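PDB 3IWA: FAD-dependent pyridine nucleotide-disulphide oxidoreductase from Desulfovibrio vulgaris, which probably uses bound FAD to pass electrons from NAD(P)H to a disulphide or a related acceptor, as in other pyridine nucleotide-disulphide oxidoreductases. Local coordinates for residues V6-A11 with V31-Q36; A95-E100 with T111-K116; E131-A136 with E223-L228; G233-V238 with D248-A253. All coordinates share one frame; numbering follows the deposited sequence.

Contact 1: residues V6-A11 with V31-Q36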
# COMPACT_ATOMS: atom_id res chain seq x y z
N VAL A 6 33.93 9.66 14.68
CA VAL A 6 33.47 8.95 13.52
C VAL A 6 33.82 9.81 12.32
O VAL A 6 33.59 11.01 12.32
CB VAL A 6 31.97 8.70 13.59
CG1 VAL A 6 31.44 8.26 12.21
CG2 VAL A 6 31.70 7.68 14.65
N VAL A 7 34.38 9.16 11.30
CA VAL A 7 34.67 9.81 10.04
C VAL A 7 33.68 9.29 8.98
O VAL A 7 33.43 8.12 8.87
CB VAL A 7 36.12 9.53 9.63
CG1 VAL A 7 36.36 9.95 8.17
CG2 VAL A 7 37.06 10.26 10.59
N VAL A 8 33.12 10.20 8.20
CA VAL A 8 32.17 9.87 7.17
C VAL A 8 32.73 10.36 5.84
O VAL A 8 33.02 11.53 5.71
CB VAL A 8 30.81 10.55 7.46
CG1 VAL A 8 29.87 10.34 6.34
CG2 VAL A 8 30.23 10.00 8.72
N ILE A 9 32.88 9.46 4.87
CA ILE A 9 33.40 9.81 3.56
C ILE A 9 32.31 9.81 2.51
O ILE A 9 31.80 8.76 2.13
CB ILE A 9 34.46 8.84 3.08
CG1 ILE A 9 35.70 8.94 3.95
CG2 ILE A 9 34.85 9.13 1.62
CD1 ILE A 9 36.60 7.82 3.72
N GLY A 10 32.04 10.99 1.99
CA GLY A 10 31.05 11.20 0.95
C GLY A 10 29.94 12.03 1.54
O GLY A 10 29.54 11.83 2.69
N ALA A 11 29.45 13.00 0.78
CA ALA A 11 28.23 13.70 1.16
C ALA A 11 27.20 13.37 0.07
O ALA A 11 27.31 13.85 -1.05
CB ALA A 11 28.47 15.22 1.29
N VAL A 31 32.23 14.05 14.85
CA VAL A 31 32.11 13.56 13.50
C VAL A 31 32.84 14.49 12.56
O VAL A 31 32.71 15.72 12.67
CB VAL A 31 30.65 13.47 13.02
CG1 VAL A 31 30.59 13.12 11.52
CG2 VAL A 31 29.89 12.48 13.85
N THR A 32 33.60 13.90 11.64
CA THR A 32 34.19 14.63 10.54
C THR A 32 33.64 14.03 9.25
O THR A 32 33.68 12.82 9.05
CB THR A 32 35.75 14.54 10.59
OG1 THR A 32 36.22 14.97 11.88
CG2 THR A 32 36.38 15.38 9.50
N MET A 33 33.15 14.89 8.38
CA MET A 33 32.59 14.51 7.09
C MET A 33 33.49 15.08 6.01
O MET A 33 33.86 16.24 6.07
CB MET A 33 31.20 15.12 6.92
CG MET A 33 30.12 14.53 7.80
SD MET A 33 28.47 14.78 7.10
CE MET A 33 28.58 13.93 5.57
N ILE A 34 33.82 14.26 5.02
CA ILE A 34 34.67 14.62 3.93
C ILE A 34 33.81 14.50 2.70
O ILE A 34 33.08 13.52 2.55
CB ILE A 34 35.81 13.62 3.80
CG1 ILE A 34 36.77 13.73 4.99
CG2 ILE A 34 36.55 13.83 2.51
CD1 ILE A 34 37.61 12.48 5.20
N ASP A 35 33.86 15.48 1.82
CA ASP A 35 33.01 15.43 0.66
C ASP A 35 33.51 14.51 -0.47
O ASP A 35 32.76 14.23 -1.41
CB ASP A 35 32.75 16.83 0.14
CG ASP A 35 33.97 17.47 -0.46
OD1 ASP A 35 35.10 16.97 -0.26
OD2 ASP A 35 33.79 18.49 -1.13
N GLN A 36 34.76 14.05 -0.38
CA GLN A 36 35.34 13.13 -1.40
C GLN A 36 35.23 13.65 -2.86
O GLN A 36 34.89 12.91 -3.79
CB GLN A 36 34.74 11.72 -1.27
CG GLN A 36 35.56 10.63 -1.96
CD GLN A 36 36.86 10.34 -1.24
OE1 GLN A 36 37.16 10.95 -0.21
NE2 GLN A 36 37.63 9.40 -1.75
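Val-6 to Ile-9 and Val-31 to Ile-34 pair as neighbouring parallel strands, their axes 4.7 Å apart and inclined at 16°. They are the first two strands of a Rossmann-type beta-alpha-beta unit, with helix 14-25 as the crossover; in this family that unit probably holds the ADP half of FAD. Four backbone hydrogen bonds run alternately between the strands: Thr-32 N to Val-6 O (3.0 Å), Val-8 N to Thr-32 O (2.8 Å), Ile-34 N to Val-8 O (2.9 Å) and Gly-10 N to Ile-34 O (2.8 Å). The last comes as the first strand turns off, where Gly-10 takes phi 114°, a value suited to glycine.

Beta-branched residues favour such extended backbone and fill both faces. Val-6, Val-8, Val-31 and Met-33 share the face toward helix 14-25, whose Phe-22 packs on both Val-6 and Val-31. Met-33 lies alongside Val-8; the unbranched chain folds back at its thioether (chi3 60°), bringing CE to 3.9 Å from Val-8 CG1. On the other face Val-7, Ile-9 and Ile-34 pack together, with Val-7 CG1 4.1 Å from Ile-34 CD1. Beyond them Gln-36 lays its aliphatic stem and amide across Ile-9; Gln-36 OE1, which accepts a hydrogen bond from Ala-89 N, also lies 3.5 Å from Ile-9 CG2.

Contact 2: residues A95-E100 with T111-K116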
# COMPACT_ATOMS: atom_id res chain seq x y z
N ALA A 95 43.85 -1.39 10.20
CA ALA A 95 44.51 -1.82 11.45
C ALA A 95 44.79 -0.62 12.37
O ALA A 95 44.51 -0.67 13.58
CB ALA A 95 45.81 -2.58 11.14
N ALA A 96 45.29 0.46 11.77
CA ALA A 96 45.59 1.70 12.48
C ALA A 96 44.40 2.66 12.72
O ALA A 96 44.56 3.66 13.43
CB ALA A 96 46.68 2.46 11.71
N HIS A 97 43.25 2.38 12.10
CA HIS A 97 42.07 3.24 12.17
C HIS A 97 42.39 4.70 11.80
O HIS A 97 42.14 5.64 12.55
CB HIS A 97 41.41 3.14 13.56
CG HIS A 97 40.79 1.80 13.83
ND1 HIS A 97 41.51 0.64 13.92
CD2 HIS A 97 39.49 1.45 14.04
CE1 HIS A 97 40.70 -0.38 14.17
NE2 HIS A 97 39.47 0.09 14.24
N THR A 98 42.96 4.86 10.62
CA THR A 98 43.33 6.17 10.12
C THR A 98 42.89 6.32 8.66
O THR A 98 42.85 5.35 7.91
CB THR A 98 44.88 6.40 10.19
OG1 THR A 98 45.54 5.54 9.26
CG2 THR A 98 45.44 6.13 11.60
N VAL A 99 42.56 7.55 8.28
CA VAL A 99 42.27 7.90 6.90
C VAL A 99 43.17 9.07 6.54
O VAL A 99 43.11 10.10 7.21
CB VAL A 99 40.82 8.42 6.68
CG1 VAL A 99 40.58 8.60 5.23
CG2 VAL A 99 39.78 7.50 7.29
N GLU A 100 43.99 8.92 5.50
CA GLU A 100 44.80 10.04 4.99
C GLU A 100 43.95 10.85 4.00
O GLU A 100 43.36 10.30 3.08
CB GLU A 100 46.08 9.56 4.30
CG GLU A 100 47.07 8.76 5.19
CD GLU A 100 48.31 8.29 4.40
OE1 GLU A 100 49.44 8.63 4.81
OE2 GLU A 100 48.18 7.59 3.36
N THR A 111 46.02 13.36 8.36
CA THR A 111 45.72 11.99 8.77
C THR A 111 44.69 12.06 9.89
O THR A 111 45.00 12.48 11.01
CB THR A 111 46.97 11.25 9.24
OG1 THR A 111 47.72 10.80 8.10
CG2 THR A 111 46.62 10.04 10.09
N LEU A 112 43.45 11.68 9.56
CA LEU A 112 42.36 11.66 10.53
C LEU A 112 42.39 10.33 11.23
O LEU A 112 42.69 9.32 10.61
CB LEU A 112 41.01 11.80 9.82
CG LEU A 112 40.71 13.06 9.01
CD1 LEU A 112 39.36 12.91 8.33
CD2 LEU A 112 40.75 14.32 9.91
N LYS A 113 42.06 10.31 12.52
CA LYS A 113 41.89 9.06 13.24
C LYS A 113 40.40 8.78 13.52
O LYS A 113 39.61 9.72 13.72
CB LYS A 113 42.71 9.05 14.54
CG LYS A 113 43.46 7.72 14.78
CD LYS A 113 42.68 6.76 15.66
CE LYS A 113 43.42 5.44 15.86
NZ LYS A 113 42.61 4.46 16.66
N TYR A 114 40.03 7.51 13.51
CA TYR A 114 38.63 7.18 13.68
C TYR A 114 38.42 6.01 14.59
O TYR A 114 39.26 5.12 14.68
CB TYR A 114 37.95 6.95 12.31
CG TYR A 114 38.35 5.67 11.59
CD1 TYR A 114 37.78 4.46 11.92
CD2 TYR A 114 39.27 5.70 10.56
CE1 TYR A 114 38.14 3.29 11.25
CE2 TYR A 114 39.63 4.57 9.88
CZ TYR A 114 39.06 3.37 10.22
OH TYR A 114 39.44 2.24 9.54
N ASP A 115 37.28 6.04 15.28
CA ASP A 115 36.74 4.87 15.97
C ASP A 115 35.81 4.09 15.05
O ASP A 115 35.77 2.87 15.11
CB ASP A 115 35.95 5.32 17.20
CG ASP A 115 36.84 6.05 18.21
OD1 ASP A 115 37.45 5.32 19.00
OD2 ASP A 115 36.90 7.33 18.21
N LYS A 116 35.04 4.80 14.22
CA LYS A 116 34.16 4.18 13.26
C LYS A 116 34.21 5.01 11.99
O LYS A 116 34.32 6.21 12.06
CB LYS A 116 32.71 4.13 13.77
CG LYS A 116 32.47 3.37 15.06
CD LYS A 116 32.70 1.90 14.95
CE LYS A 116 32.73 1.25 16.34
NZ LYS A 116 32.98 -0.23 16.27
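Ala-96 meets the other segment through its carbonyl: Ala-96 O lies 3.2 Å from CE of Lys-113, whose chain turns once, about its CB-CG bond, and then runs out straight, its methylenes passing close to the backbone of His-97. His-97 adopts a left-handed backbone conformation and, with Thr-98, faces Asp-93 in a G1 beta bulge. Its O takes the hydrogen bond from Tyr-114 N (3.0 Å), while its CB sits over a face of the Tyr-114 ring, 4.0 Å from the ring centroid and 11° off the normal, a CH-pi contact. The two rings meet obliquely, their planes 45° apart. Tyr-114 CG stands between its own N and carbonyl carbon (chi1 71°), which brings the ring up against His-97. Two bonds fix the imidazole's rotation: His-97 ND1 gives a long hydrogen bond (3.3 Å) to Ala-95 O, which lies in the ring plane, and His-97 NE2 is hydrogen-bonded to Asp-288.

From Thr-98 the chain becomes one arm of a beta hairpin, strands 98-103 and 109-113, which with strand 87-93 forms the three-stranded antiparallel meander commonly found in the FAD domain of this family. Thr-98 and Lys-113 are a non-hydrogen-bonded pair; Thr-98 CB packs 4.0 Å from Thr-111 CG2. Val-99 and Leu-112 form the hydrogen-bonded pair, N to O in both directions at 2.9 Å. Both are apolar, as befits their buried face, where Val-99 CG2 also touches Tyr-114 CD2. At Glu-100, on the exposed face, the methylene CG rests 3.6 Å from Thr-111 OG1, the two side chains running alongside each other.

Contact 3: residues E131-A136 with E223-L228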
# COMPACT_ATOMS: atom_id res chain seq x y z
N GLU A 131 34.71 7.46 -28.68
CA GLU A 131 35.42 8.71 -28.91
C GLU A 131 34.55 9.90 -28.50
O GLU A 131 33.34 9.90 -28.73
CB GLU A 131 35.79 8.75 -30.40
CG GLU A 131 36.48 9.99 -30.93
CD GLU A 131 36.69 9.90 -32.45
OE1 GLU A 131 37.33 8.92 -32.90
OE2 GLU A 131 36.20 10.78 -33.19
N GLY A 132 35.15 10.90 -27.85
CA GLY A 132 34.44 12.14 -27.54
C GLY A 132 33.72 12.14 -26.20
O GLY A 132 33.05 13.10 -25.85
N MET A 133 33.89 11.07 -25.42
CA MET A 133 33.29 11.00 -24.09
C MET A 133 34.01 11.92 -23.08
O MET A 133 33.75 11.84 -21.86
CB MET A 133 33.25 9.54 -23.59
CG MET A 133 32.06 8.74 -24.16
SD MET A 133 30.47 9.24 -23.48
CE MET A 133 29.37 8.86 -24.85
N ASP A 134 34.89 12.79 -23.59
CA ASP A 134 35.66 13.77 -22.80
C ASP A 134 35.29 15.22 -23.11
O ASP A 134 35.90 16.12 -22.56
CB ASP A 134 37.18 13.59 -23.04
CG ASP A 134 37.58 13.69 -24.53
OD1 ASP A 134 38.56 14.43 -24.83
OD2 ASP A 134 36.91 13.06 -25.40
N LEU A 135 34.30 15.44 -23.97
CA LEU A 135 33.97 16.79 -24.41
C LEU A 135 33.19 17.51 -23.33
O LEU A 135 32.50 16.88 -22.52
CB LEU A 135 33.14 16.77 -25.69
CG LEU A 135 33.82 16.21 -26.94
CD1 LEU A 135 32.77 15.93 -27.98
CD2 LEU A 135 34.89 17.18 -27.46
N ALA A 136 33.30 18.82 -23.33
CA ALA A 136 32.49 19.64 -22.44
C ALA A 136 31.06 19.49 -22.94
O ALA A 136 30.86 19.36 -24.14
CB ALA A 136 32.93 21.09 -22.50
N GLU A 223 19.24 1.14 -30.26
CA GLU A 223 20.14 2.09 -30.91
C GLU A 223 21.37 2.39 -30.06
O GLU A 223 21.26 2.74 -28.89
CB GLU A 223 19.38 3.36 -31.22
CG GLU A 223 20.15 4.29 -32.15
CD GLU A 223 19.28 5.21 -32.95
OE1 GLU A 223 18.12 4.89 -33.24
OE2 GLU A 223 19.80 6.27 -33.34
N LYS A 224 22.54 2.24 -30.68
CA LYS A 224 23.83 2.28 -29.98
C LYS A 224 24.57 3.57 -30.27
O LYS A 224 24.56 4.05 -31.41
CB LYS A 224 24.71 1.09 -30.40
CG LYS A 224 26.12 1.11 -29.77
CD LYS A 224 26.99 -0.13 -30.10
CE LYS A 224 27.99 -0.44 -28.97
NZ LYS A 224 28.63 -1.82 -29.03
N VAL A 225 25.26 4.11 -29.26
CA VAL A 225 26.06 5.31 -29.43
C VAL A 225 27.42 4.85 -29.97
O VAL A 225 28.09 4.00 -29.37
CB VAL A 225 26.24 6.14 -28.10
CG1 VAL A 225 27.28 7.22 -28.30
CG2 VAL A 225 24.94 6.76 -27.65
N VAL A 226 27.80 5.42 -31.11
CA VAL A 226 29.04 5.05 -31.78
C VAL A 226 30.18 6.03 -31.51
O VAL A 226 31.32 5.62 -31.32
CB VAL A 226 28.82 4.86 -33.30
CG1 VAL A 226 30.08 5.14 -34.08
CG2 VAL A 226 28.33 3.42 -33.57
N ARG A 227 29.87 7.32 -31.50
CA ARG A 227 30.81 8.32 -31.04
C ARG A 227 30.10 9.67 -30.83
O ARG A 227 29.00 9.89 -31.33
CB ARG A 227 31.98 8.46 -32.03
CG ARG A 227 31.63 9.23 -33.30
CD ARG A 227 32.84 9.50 -34.24
NE ARG A 227 32.27 9.78 -35.55
CZ ARG A 227 31.80 8.84 -36.36
NH1 ARG A 227 31.91 7.57 -36.06
NH2 ARG A 227 31.24 9.19 -37.50
N LEU A 228 30.74 10.54 -30.04
CA LEU A 228 30.35 11.94 -29.91
C LEU A 228 31.33 12.82 -30.71
O LEU A 228 32.53 12.60 -30.69
CB LEU A 228 30.34 12.39 -28.46
CG LEU A 228 29.53 11.58 -27.45
CD1 LEU A 228 29.36 12.38 -26.12
CD2 LEU A 228 28.19 11.14 -28.02
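Val-225 makes a loose apolar contact with the 131-136 loop, its CG1 4.4 Å from CE of Met-133. Next, Val-226 and Arg-227 together face Ile-239 in a classic beta bulge. Val-226 points away from the loop, whereas Arg-227 and Leu-228 after it both point toward it.

Arg-227 sends its CG into the crowded position between its N and carbonyl carbon (chi1 76°), and from there the chain extends alongside Glu-131. The contact is made by methylenes and a carboxylate oxygen: Arg-227 CD is 3.7 Å from Glu-131 OE2. The guanidinium forms its salt bridge with Glu-229 instead; the opposite charge of Glu-131 is near but does not touch it, and can add at most a weak attraction.

Leu-228 is bonded through its backbone and packed through its side chain. Leu-228 N donates to Glu-131 O (3.0 Å, 165° at the hydrogen), the hydrogen bond that joins the segments. Its carbonyl then passes close to Gly-132, with Leu-228 O 3.7 Å from Gly-132 CA, where the lack of a side chain lets the backbones approach. The flexible Met-133 bends at chi2 so that CE lies 3.7 Å from Leu-228 CD1, and Leu-135 CD1 packs 4.3 Å from Leu-228 CB. These partners are presented by a type I turn closed by Leu-135 N to Gly-132 O (3.3 Å). The arrangement joins the loop leading to strand 138-140 to the edge strand of the antiparallel beta-meander in what is, by family, the NAD(P)H-binding domain.

Contact 4: residues G233-V238 with D248-A253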
# COMPACT_ATOMS: atom_id res chain seq x y z
N GLY A 233 35.99 21.65 -28.51
CA GLY A 233 36.15 20.73 -27.39
C GLY A 233 34.85 20.65 -26.55
O GLY A 233 34.87 20.21 -25.38
N LYS A 234 33.75 21.11 -27.16
CA LYS A 234 32.39 21.00 -26.66
C LYS A 234 31.56 20.10 -27.59
O LYS A 234 31.65 20.21 -28.81
CB LYS A 234 31.74 22.40 -26.61
N VAL A 235 30.75 19.21 -27.01
CA VAL A 235 29.91 18.30 -27.82
C VAL A 235 28.99 19.07 -28.72
O VAL A 235 28.41 20.06 -28.32
CB VAL A 235 29.04 17.30 -26.93
CG1 VAL A 235 27.90 18.04 -26.17
CG2 VAL A 235 28.46 16.16 -27.80
N ALA A 236 28.84 18.60 -29.94
CA ALA A 236 27.92 19.18 -30.91
C ALA A 236 27.04 18.12 -31.60
O ALA A 236 25.95 18.45 -32.12
CB ALA A 236 28.71 19.96 -31.96
N ARG A 237 27.51 16.87 -31.66
CA ARG A 237 26.75 15.82 -32.33
C ARG A 237 26.93 14.45 -31.64
O ARG A 237 28.01 14.12 -31.18
CB ARG A 237 27.18 15.71 -33.80
CG ARG A 237 26.91 16.96 -34.65
CD ARG A 237 27.48 16.81 -36.07
NE ARG A 237 28.96 16.71 -36.05
CZ ARG A 237 29.79 17.75 -35.90
NH1 ARG A 237 31.11 17.54 -35.89
NH2 ARG A 237 29.33 18.98 -35.75
N VAL A 238 25.85 13.69 -31.57
CA VAL A 238 25.93 12.26 -31.19
C VAL A 238 25.72 11.39 -32.43
O VAL A 238 24.73 11.50 -33.13
CB VAL A 238 24.86 11.87 -30.14
CG1 VAL A 238 25.00 10.37 -29.76
CG2 VAL A 238 24.95 12.81 -28.91
N ASP A 248 24.01 19.89 -28.06
CA ASP A 248 24.94 20.70 -27.28
C ASP A 248 24.96 20.26 -25.81
O ASP A 248 25.79 20.72 -25.03
CB ASP A 248 24.66 22.21 -27.42
CG ASP A 248 23.18 22.56 -27.29
OD1 ASP A 248 22.76 23.17 -26.27
OD2 ASP A 248 22.42 22.27 -28.22
N LEU A 249 24.02 19.41 -25.42
CA LEU A 249 24.04 18.76 -24.08
C LEU A 249 23.76 17.27 -24.28
O LEU A 249 22.79 16.91 -24.93
CB LEU A 249 22.97 19.36 -23.15
CG LEU A 249 22.85 18.77 -21.74
CD1 LEU A 249 24.03 19.18 -20.86
CD2 LEU A 249 21.55 19.19 -21.11
N VAL A 250 24.61 16.44 -23.71
CA VAL A 250 24.45 15.00 -23.69
C VAL A 250 24.47 14.50 -22.24
O VAL A 250 25.46 14.70 -21.52
CB VAL A 250 25.55 14.31 -24.51
CG1 VAL A 250 25.44 12.82 -24.38
CG2 VAL A 250 25.47 14.76 -25.98
N ILE A 251 23.37 13.88 -21.83
CA ILE A 251 23.23 13.35 -20.48
C ILE A 251 23.57 11.85 -20.52
O ILE A 251 22.98 11.10 -21.28
CB ILE A 251 21.80 13.55 -19.97
CG1 ILE A 251 21.37 15.02 -20.09
CG2 ILE A 251 21.67 13.13 -18.55
CD1 ILE A 251 22.10 15.94 -19.16
N LEU A 252 24.55 11.45 -19.73
CA LEU A 252 24.86 10.03 -19.54
C LEU A 252 24.05 9.48 -18.35
O LEU A 252 24.27 9.86 -17.19
CB LEU A 252 26.37 9.82 -19.30
CG LEU A 252 27.34 10.28 -20.40
CD1 LEU A 252 28.74 9.78 -20.07
CD2 LEU A 252 26.94 9.82 -21.80
N ALA A 253 23.09 8.62 -18.67
CA ALA A 253 22.14 8.02 -17.73
C ALA A 253 21.99 6.58 -18.14
O ALA A 253 20.88 6.08 -18.28
CB ALA A 253 20.79 8.73 -17.82
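Val-250 CG2 is the methyl on which this contact centres, 3.6 Å from Val-238 CG2 and 3.8 Å from Val-235 CG2. The Val-250 side chain crosses that of Val-235 at about a right angle and that of Val-238 obliquely; such compact branched groups suit a buried seam with no hydrogen bond across it. The other methyl of Val-235, CG1, stands between its own N and carbonyl carbon (chi1 70°), which sets it 3.6 Å from Asp-248 O.

Strands 235-238 and 249-252 belong to different sheets, and their axes pass 7.4 Å apart at 65°: the first lies in an antiparallel beta-meander, the second in the parallel Rossmann-type sheet of the presumed NAD(P)H domain. A classic beta bulge, Ala-236 and Arg-237 opposite Glu-229, lets Val-235 and Val-238, three residues apart, both point toward Val-250 while the two between point away.

Farther out, Val-235 also touches Val-138, Val-238 touches Val-163 and Val-250 touches Val-165. Arg-237, turned away from the seam, forms a salt bridge with Glu-229. Both carboxylate oxygens of Asp-248 accept backbone N-H groups, OD1 that of Ser-160 and OD2 that of Lys-161, holding the start of strand 249-252 beside strand 161-165.

How the contacts relate
The four contacts form two pairs. Contacts 1 and 2 share the presumed FAD domain, their centres 12 Å apart: a probable hydrogen bond from Val-7 N to Lys-116 O (3.1 Å) continues the parallel sheet into strand 116-119, while Ile-34 CD1 on Leu-112 CD1 (3.6 Å) sets the meander against it. Contacts 3 and 4, centres 8 Å apart, repeat that sheet-and-meander plan in the presumed NAD(P)H domain; Ala-136 O and Val-235 N are 2.9 Å apart, probably hydrogen-bonded. Between the pairs, contacts 1 and 4 come no closer than about 17 Å between nearest atoms. Calcium is about 10 Å from the Leu-135 side chain. No flavin is modelled; by family, the turn after strand 5-9, in contact 1, would probably face it.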